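Local coordinates for protein aromatic amino acid exporter YddG (Starkeya novella, PDB 5I20) that exports amino acids of many kinds, among them L-threonine, L-methionine, L-lysine and L-glutamate, across the bacterial inner membrane, at residues P31-T36 against Y78-F83; A110-E115 against G235-L240. All blocks are in the same frame, centred on the assembly; numbering follows the deposited sequence.

In the fold
Interactions 1 and 2 lie on opposite sides of the chain's centre, their own centres about 28 Å apart and their nearest atoms about 14 Å apart, so they do not touch. The molecule is basket-shaped around a large central substrate-binding cavity. Interaction 1 joins helix 32-53 to helix 65-88 close to the periplasmic end of the membrane, inside the first EamA family region, about 13 Å from the chain's centre. Interaction 2, at the cytoplasmic face about 17 Å from that centre, ties the loop before helix 119-136 to the start of helix 237-243, bridging the two EamA family regions. Aromatic packing dominates the first, charge the second. A monoolein chain runs beside Tyr78, His79 and Tyr82, and another approaches Asp236.

Interaction 1 of 2, residues P31-T36 against Y78-F83; sequences PPFLLT and YHFFYF. With OLC ((2R)-2,3-dihydroxypropyl (9Z)-octadec-9-enoate), chain G.
The helical segments 32-36 and 78-83 run nearly antiparallel, at 154° with axes 11.2 Å apart, and Pro32 faces Phe83 while Thr36 faces His79. Phe83 carries the largest share of the contact: the CB of Pro32 sits over the centre of one face of its ring, 3.5 Å from the centroid, in a CH-pi contact. The ring edge of Phe83 points at the face of Phe33 in a T-shaped pair, centroids 5.0 Å apart and planes at 84°. Phe33 in turn brings its CZ to within 3.5 Å of Phe80 CD1. Thr36 OG1, anti to its carbonyl carbon, turns back to bond Pro32 O at 2.7 Å; that oxygen also accepts from Thr36 N, on the other face of its plane, and the hydroxyl oxygen meets the edge of Phe83. An alanine in place of Phe83 is likely to open a gap between the helices, leaving the face of Phe33 and Pro32 CB without their aromatic partner. His79, its ND1 held by Leu75 O, brings NE2 to 3.3 Å from monoolein C4. This is aromatic interhelical packing between two transmembrane helices of a DMT-superfamily transporter, near their periplasmic ends.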
loop_
_atom_site.group_PDB
_atom_site.type_symbol
_atom_site.label_atom_id
_atom_site.label_comp_id
_atom_site.label_asym_id
_atom_site.label_seq_id
_atom_site.Cartn_x
_atom_site.Cartn_y
_atom_site.Cartn_z
ATOM N N PRO A 31 11.340 -14.759 6.294
ATOM C CA PRO A 31 11.473 -14.290 4.909
ATOM C C PRO A 31 10.142 -13.824 4.307
ATOM O O PRO A 31 9.087 -14.309 4.719
ATOM C CB PRO A 31 12.013 -15.523 4.180
ATOM C CG PRO A 31 11.579 -16.682 5.006
ATOM C CD PRO A 31 11.616 -16.201 6.421
ATOM N N PRO A 32 10.195 -12.898 3.334
ATOM C CA PRO A 32 9.014 -12.176 2.833
ATOM C C PRO A 32 7.919 -13.036 2.196
ATOM O O PRO A 32 6.741 -12.781 2.449
ATOM C CB PRO A 32 9.611 -11.227 1.784
ATOM C CG PRO A 32 10.886 -11.870 1.370
ATOM C CD PRO A 32 11.420 -12.492 2.622
ATOM N N PHE A 33 8.289 -14.014 1.376
ATOM C CA PHE A 33 7.292 -14.799 0.652
ATOM C C PHE A 33 6.482 -15.705 1.571
ATOM O O PHE A 33 5.267 -15.835 1.409
ATOM C CB PHE A 33 7.954 -15.629 -0.447
ATOM C CG PHE A 33 8.130 -14.886 -1.736
ATOM C CD1 PHE A 33 7.025 -14.449 -2.450
ATOM C CD2 PHE A 33 9.395 -14.628 -2.238
ATOM C CE1 PHE A 33 7.178 -13.763 -3.638
ATOM C CE2 PHE A 33 9.554 -13.943 -3.429
ATOM C CZ PHE A 33 8.445 -13.510 -4.129
ATOM N N LEU A 34 7.154 -16.336 2.528
ATOM C CA LEU A 34 6.465 -17.152 3.517
ATOM C C LEU A 34 5.555 -16.279 4.371
ATOM O O LEU A 34 4.435 -16.668 4.695
ATOM C CB LEU A 34 7.459 -17.898 4.406
ATOM C CG LEU A 34 6.825 -18.834 5.438
ATOM C CD1 LEU A 34 6.070 -19.959 4.742
ATOM C CD2 LEU A 34 7.871 -19.388 6.387
ATOM N N LEU A 35 6.043 -15.095 4.724
ATOM C CA LEU A 35 5.278 -14.158 5.539
ATOM C C LEU A 35 4.054 -13.676 4.769
ATOM O O LEU A 35 2.990 -13.451 5.345
ATOM C CB LEU A 35 6.153 -12.974 5.962
ATOM C CG LEU A 35 5.579 -12.005 7.000
ATOM C CD1 LEU A 35 5.333 -12.710 8.327
ATOM C CD2 LEU A 35 6.500 -10.806 7.190
ATOM N N THR A 36 4.218 -13.528 3.460
ATOM C CA THR A 36 3.125 -13.136 2.581
ATOM C C THR A 36 2.084 -14.247 2.495
ATOM O O THR A 36 0.883 -13.999 2.621
ATOM C CB THR A 36 3.645 -12.793 1.170
ATOM O OG1 THR A 36 4.548 -11.682 1.251
ATOM C CG2 THR A 36 2.497 -12.439 0.239
ATOM N N TYR A 78 3.086 -6.690 -7.465
ATOM C CA TYR A 78 3.827 -5.634 -6.787
ATOM C C TYR A 78 4.587 -6.192 -5.583
ATOM O O TYR A 78 5.616 -5.649 -5.189
ATOM C CB TYR A 78 2.890 -4.489 -6.372
ATOM C CG TYR A 78 2.213 -4.655 -5.031
ATOM C CD1 TYR A 78 1.011 -5.341 -4.919
ATOM C CD2 TYR A 78 2.764 -4.104 -3.881
ATOM C CE1 TYR A 78 0.387 -5.488 -3.698
ATOM C CE2 TYR A 78 2.149 -4.249 -2.657
ATOM C CZ TYR A 78 0.959 -4.938 -2.571
ATOM O OH TYR A 78 0.342 -5.083 -1.352
ATOM N N HIS A 79 4.084 -7.288 -5.018
ATOM C CA HIS A 79 4.782 -7.996 -3.945
ATOM C C HIS A 79 6.096 -8.617 -4.417
ATOM O O HIS A 79 7.131 -8.470 -3.769
ATOM C CB HIS A 79 3.890 -9.090 -3.361
ATOM C CG HIS A 79 3.174 -8.687 -2.112
ATOM N ND1 HIS A 79 1.927 -8.103 -2.125
ATOM C CD2 HIS A 79 3.531 -8.788 -0.810
ATOM C CE1 HIS A 79 1.546 -7.858 -0.884
ATOM N NE2 HIS A 79 2.500 -8.267 -0.067
ATOM N N PHE A 80 6.041 -9.320 -5.543
ATOM C CA PHE A 80 7.202 -10.020 -6.087
ATOM C C PHE A 80 8.330 -9.062 -6.457
ATOM O O PHE A 80 9.500 -9.340 -6.198
ATOM C CB PHE A 80 6.793 -10.841 -7.313
ATOM C CG PHE A 80 7.941 -11.524 -8.004
ATOM C CD1 PHE A 80 8.411 -12.743 -7.548
ATOM C CD2 PHE A 80 8.541 -10.955 -9.118
ATOM C CE1 PHE A 80 9.464 -13.380 -8.184
ATOM C CE2 PHE A 80 9.592 -11.585 -9.757
ATOM C CZ PHE A 80 10.055 -12.799 -9.290
ATOM N N PHE A 81 7.973 -7.937 -7.068
ATOM C CA PHE A 81 8.972 -6.981 -7.535
ATOM C C PHE A 81 9.542 -6.152 -6.390
ATOM O O PHE A 81 10.688 -5.709 -6.449
ATOM C CB PHE A 81 8.377 -6.066 -8.608
ATOM C CG PHE A 81 8.333 -6.692 -9.973
ATOM C CD1 PHE A 81 9.464 -6.719 -10.773
ATOM C CD2 PHE A 81 7.166 -7.264 -10.451
ATOM C CE1 PHE A 81 9.427 -7.298 -12.026
ATOM C CE2 PHE A 81 7.124 -7.844 -11.703
ATOM C CZ PHE A 81 8.254 -7.861 -12.491
ATOM N N TYR A 82 8.752 -5.949 -5.344
ATOM C CA TYR A 82 9.245 -5.212 -4.192
ATOM C C TYR A 82 10.211 -6.072 -3.378
ATOM O O TYR A 82 11.201 -5.571 -2.845
ATOM C CB TYR A 82 8.094 -4.727 -3.316
ATOM C CG TYR A 82 8.553 -3.788 -2.229
ATOM C CD1 TYR A 82 9.153 -2.576 -2.545
ATOM C CD2 TYR A 82 8.398 -4.115 -0.889
ATOM C CE1 TYR A 82 9.583 -1.713 -1.557
ATOM C CE2 TYR A 82 8.824 -3.258 0.107
ATOM C CZ TYR A 82 9.416 -2.059 -0.232
ATOM O OH TYR A 82 9.842 -1.204 0.756
ATOM N N PHE A 83 9.924 -7.368 -3.293
ATOM C CA PHE A 83 10.822 -8.299 -2.616
ATOM C C PHE A 83 12.135 -8.413 -3.384
ATOM O O PHE A 83 13.204 -8.553 -2.791
ATOM C CB PHE A 83 10.173 -9.678 -2.464
ATOM C CG PHE A 83 8.960 -9.681 -1.579
ATOM C CD1 PHE A 83 8.763 -8.673 -0.645
ATOM C CD2 PHE A 83 8.016 -10.689 -1.679
ATOM C CE1 PHE A 83 7.644 -8.669 0.171
ATOM C CE2 PHE A 83 6.897 -10.692 -0.866
ATOM C CZ PHE A 83 6.711 -9.680 0.060
HETATM C C10 OLC G . 0.781 -0.333 -0.677
HETATM C C9 OLC G . -0.037 -1.104 0.300
HETATM C C11 OLC G . 1.781 -1.052 -1.514
HETATM C C8 OLC G . 0.167 -2.572 0.449
HETATM C C16 OLC G . 6.218 0.233 0.542
HETATM C C12 OLC G . 2.912 -0.138 -1.845
HETATM C C7 OLC G . 0.982 -2.864 1.663
HETATM C C15 OLC G . 6.057 -0.764 -0.557
HETATM C C13 OLC G . 4.148 -0.942 -2.069
HETATM C C6 OLC G . 1.137 -4.341 1.819
HETATM C C14 OLC G . 5.349 -0.135 -1.710
HETATM C C5 OLC G . 2.585 -4.697 1.813
HETATM C C4 OLC G . 2.772 -6.072 2.364
HETATM C C3 OLC G . 4.228 -6.347 2.545
HETATM C C2 OLC G . 4.403 -7.632 3.282
#

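Interaction 2 of 2, residues A110-E115 against G235-L240; sequences AFLPGE and GDVRLL. With SO4 (sulfate ion), chain K.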
loop_
_atom_site.group_PDB
_atom_site.type_symbol
_atom_site.label_atom_id
_atom_site.label_comp_id
_atom_site.label_asym_id
_atom_site.label_seq_id
_atom_site.Cartn_x
_atom_site.Cartn_y
_atom_site.Cartn_z
ATOM N N ALA A 110 -6.390 10.366 -14.076
ATOM C CA ALA A 110 -6.840 11.212 -15.178
ATOM C C ALA A 110 -7.372 10.372 -16.338
ATOM O O ALA A 110 -8.077 10.880 -17.206
ATOM C CB ALA A 110 -5.709 12.113 -15.650
ATOM N N PHE A 111 -7.033 9.086 -16.349
ATOM C CA PHE A 111 -7.513 8.181 -17.390
ATOM C C PHE A 111 -8.918 7.659 -17.080
ATOM O O PHE A 111 -9.549 7.031 -17.925
ATOM C CB PHE A 111 -6.548 7.004 -17.571
ATOM C CG PHE A 111 -5.185 7.401 -18.071
ATOM C CD1 PHE A 111 -5.000 8.582 -18.772
ATOM C CD2 PHE A 111 -4.088 6.587 -17.840
ATOM C CE1 PHE A 111 -3.744 8.946 -19.231
ATOM C CE2 PHE A 111 -2.831 6.943 -18.296
ATOM C CZ PHE A 111 -2.658 8.123 -18.992
ATOM N N LEU A 112 -9.400 7.915 -15.867
ATOM C CA LEU A 112 -10.757 7.525 -15.491
ATOM C C LEU A 112 -11.775 8.494 -16.093
ATOM O O LEU A 112 -11.642 9.710 -15.944
ATOM C CB LEU A 112 -10.905 7.473 -13.969
ATOM C CG LEU A 112 -10.011 6.462 -13.246
ATOM C CD1 LEU A 112 -10.237 6.501 -11.739
ATOM C CD2 LEU A 112 -10.237 5.061 -13.794
ATOM N N PRO A 113 -12.797 7.953 -16.774
ATOM C CA PRO A 113 -13.799 8.732 -17.514
ATOM C C PRO A 113 -14.498 9.805 -16.683
ATOM O O PRO A 113 -14.611 10.943 -17.136
ATOM C CB PRO A 113 -14.803 7.666 -17.962
ATOM C CG PRO A 113 -14.001 6.419 -18.046
ATOM C CD PRO A 113 -13.022 6.504 -16.911
ATOM N N GLY A 114 -14.957 9.450 -15.489
ATOM C CA GLY A 114 -15.693 10.386 -14.658
ATOM C C GLY A 114 -14.822 11.370 -13.897
ATOM O O GLY A 114 -15.275 12.456 -13.535
ATOM N N GLU A 115 -13.570 10.993 -13.655
ATOM C CA GLU A 115 -12.671 11.806 -12.843
ATOM C C GLU A 115 -12.013 12.934 -13.637
ATOM O O GLU A 115 -11.562 12.737 -14.765
ATOM C CB GLU A 115 -11.587 10.929 -12.205
ATOM C CG GLU A 115 -12.111 9.758 -11.376
ATOM C CD GLU A 115 -12.535 10.155 -9.971
ATOM O OE1 GLU A 115 -12.347 9.338 -9.042
ATOM O OE2 GLU A 115 -13.061 11.273 -9.789
ATOM N N GLY A 235 -14.971 5.681 -4.068
ATOM C CA GLY A 235 -14.466 6.884 -3.435
ATOM C C GLY A 235 -13.741 7.802 -4.396
ATOM O O GLY A 235 -13.836 7.653 -5.612
ATOM N N ASP A 236 -13.011 8.760 -3.836
ATOM C CA ASP A 236 -12.253 9.717 -4.629
ATOM C C ASP A 236 -10.820 9.226 -4.812
ATOM O O ASP A 236 -9.980 9.380 -3.924
ATOM C CB ASP A 236 -12.273 11.092 -3.957
ATOM C CG ASP A 236 -11.850 12.206 -4.889
ATOM O OD1 ASP A 236 -11.054 11.949 -5.814
ATOM O OD2 ASP A 236 -12.315 13.348 -4.698
ATOM N N VAL A 237 -10.550 8.644 -5.978
ATOM C CA VAL A 237 -9.251 8.054 -6.284
ATOM C C VAL A 237 -8.095 9.058 -6.248
ATOM O O VAL A 237 -7.024 8.758 -5.715
ATOM C CB VAL A 237 -9.266 7.378 -7.673
ATOM C CG1 VAL A 237 -7.886 6.833 -8.024
ATOM C CG2 VAL A 237 -10.301 6.268 -7.710
ATOM N N ARG A 238 -8.295 10.245 -6.811
ATOM C CA ARG A 238 -7.196 11.202 -6.874
ATOM C C ARG A 238 -6.890 11.743 -5.481
ATOM O O ARG A 238 -5.749 12.085 -5.178
ATOM C CB ARG A 238 -7.496 12.344 -7.858
ATOM C CG ARG A 238 -8.726 13.181 -7.558
ATOM C CD ARG A 238 -9.826 12.919 -8.575
ATOM N NE ARG A 238 -10.468 14.149 -9.028
ATOM C CZ ARG A 238 -11.524 14.708 -8.443
ATOM N NH1 ARG A 238 -12.068 14.150 -7.372
ATOM N NH2 ARG A 238 -12.037 15.829 -8.931
ATOM N N LEU A 239 -7.907 11.789 -4.629
ATOM C CA LEU A 239 -7.719 12.240 -3.257
ATOM C C LEU A 239 -7.042 11.168 -2.406
ATOM O O LEU A 239 -6.158 11.474 -1.602
ATOM C CB LEU A 239 -9.060 12.641 -2.639
ATOM C CG LEU A 239 -8.987 13.288 -1.255
ATOM C CD1 LEU A 239 -7.993 14.438 -1.257
ATOM C CD2 LEU A 239 -10.363 13.771 -0.826
ATOM N N LEU A 240 -7.455 9.916 -2.583
ATOM C CA LEU A 240 -6.852 8.808 -1.845
ATOM C C LEU A 240 -5.391 8.623 -2.248
ATOM O O LEU A 240 -4.572 8.161 -1.453
ATOM C CB LEU A 240 -7.643 7.513 -2.065
ATOM C CG LEU A 240 -8.986 7.428 -1.331
ATOM C CD1 LEU A 240 -9.822 6.267 -1.848
ATOM C CD2 LEU A 240 -8.770 7.301 0.175
HETATM S S SO4 K . -14.998 17.425 -8.211
HETATM O O1 SO4 K . -16.187 18.255 -8.372
HETATM O O2 SO4 K . -14.286 17.343 -9.482
HETATM O O3 SO4 K . -14.128 18.018 -7.200
HETATM O O4 SO4 K . -15.392 16.084 -7.791
#
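Glu115 and Arg238 meet where the loop segment 110-115 approaches the start of helix 237-243, and charge dominates their contact. Glu115 is poorly ordered and the place of its OE2 less sure; as modelled, this oxygen lies over one face of the guanidinium, 3.9 Å from Arg238 NH1, a long, charge-only pair, and has a stronger partner in Arg3. The closer grip on Arg238 comes from its own segment: NH1 makes a hydrogen bond of 2.9 Å to Asp236 OD1, almost in the guanidinium plane and fairly straight (163°). Asp236 OD2 completes the salt bridge, 2.8 Å from the same NH1. Bends at chi2 (-110°) and chi3 fold the arginine chain back toward this carboxylate. Asp236 OD1 also caps the helix by a weak bond from Leu239 N. Glu115 OE1 comes within 4.3 Å of Asp236 OD1, a like-charge approach that the arginine beside them probably eases. On the apolar side Leu112 CD1 packs on Val237 CG2 at 4.0 Å. Looser is the far end of the arginine: NH2 donates to Arg116 O, but its bond to O2 of a sulfate, probably from the crystallisation liquor, is weak. Together Glu115, Asp236 and Arg238 make a salt-bridge network around an N-capped helix start.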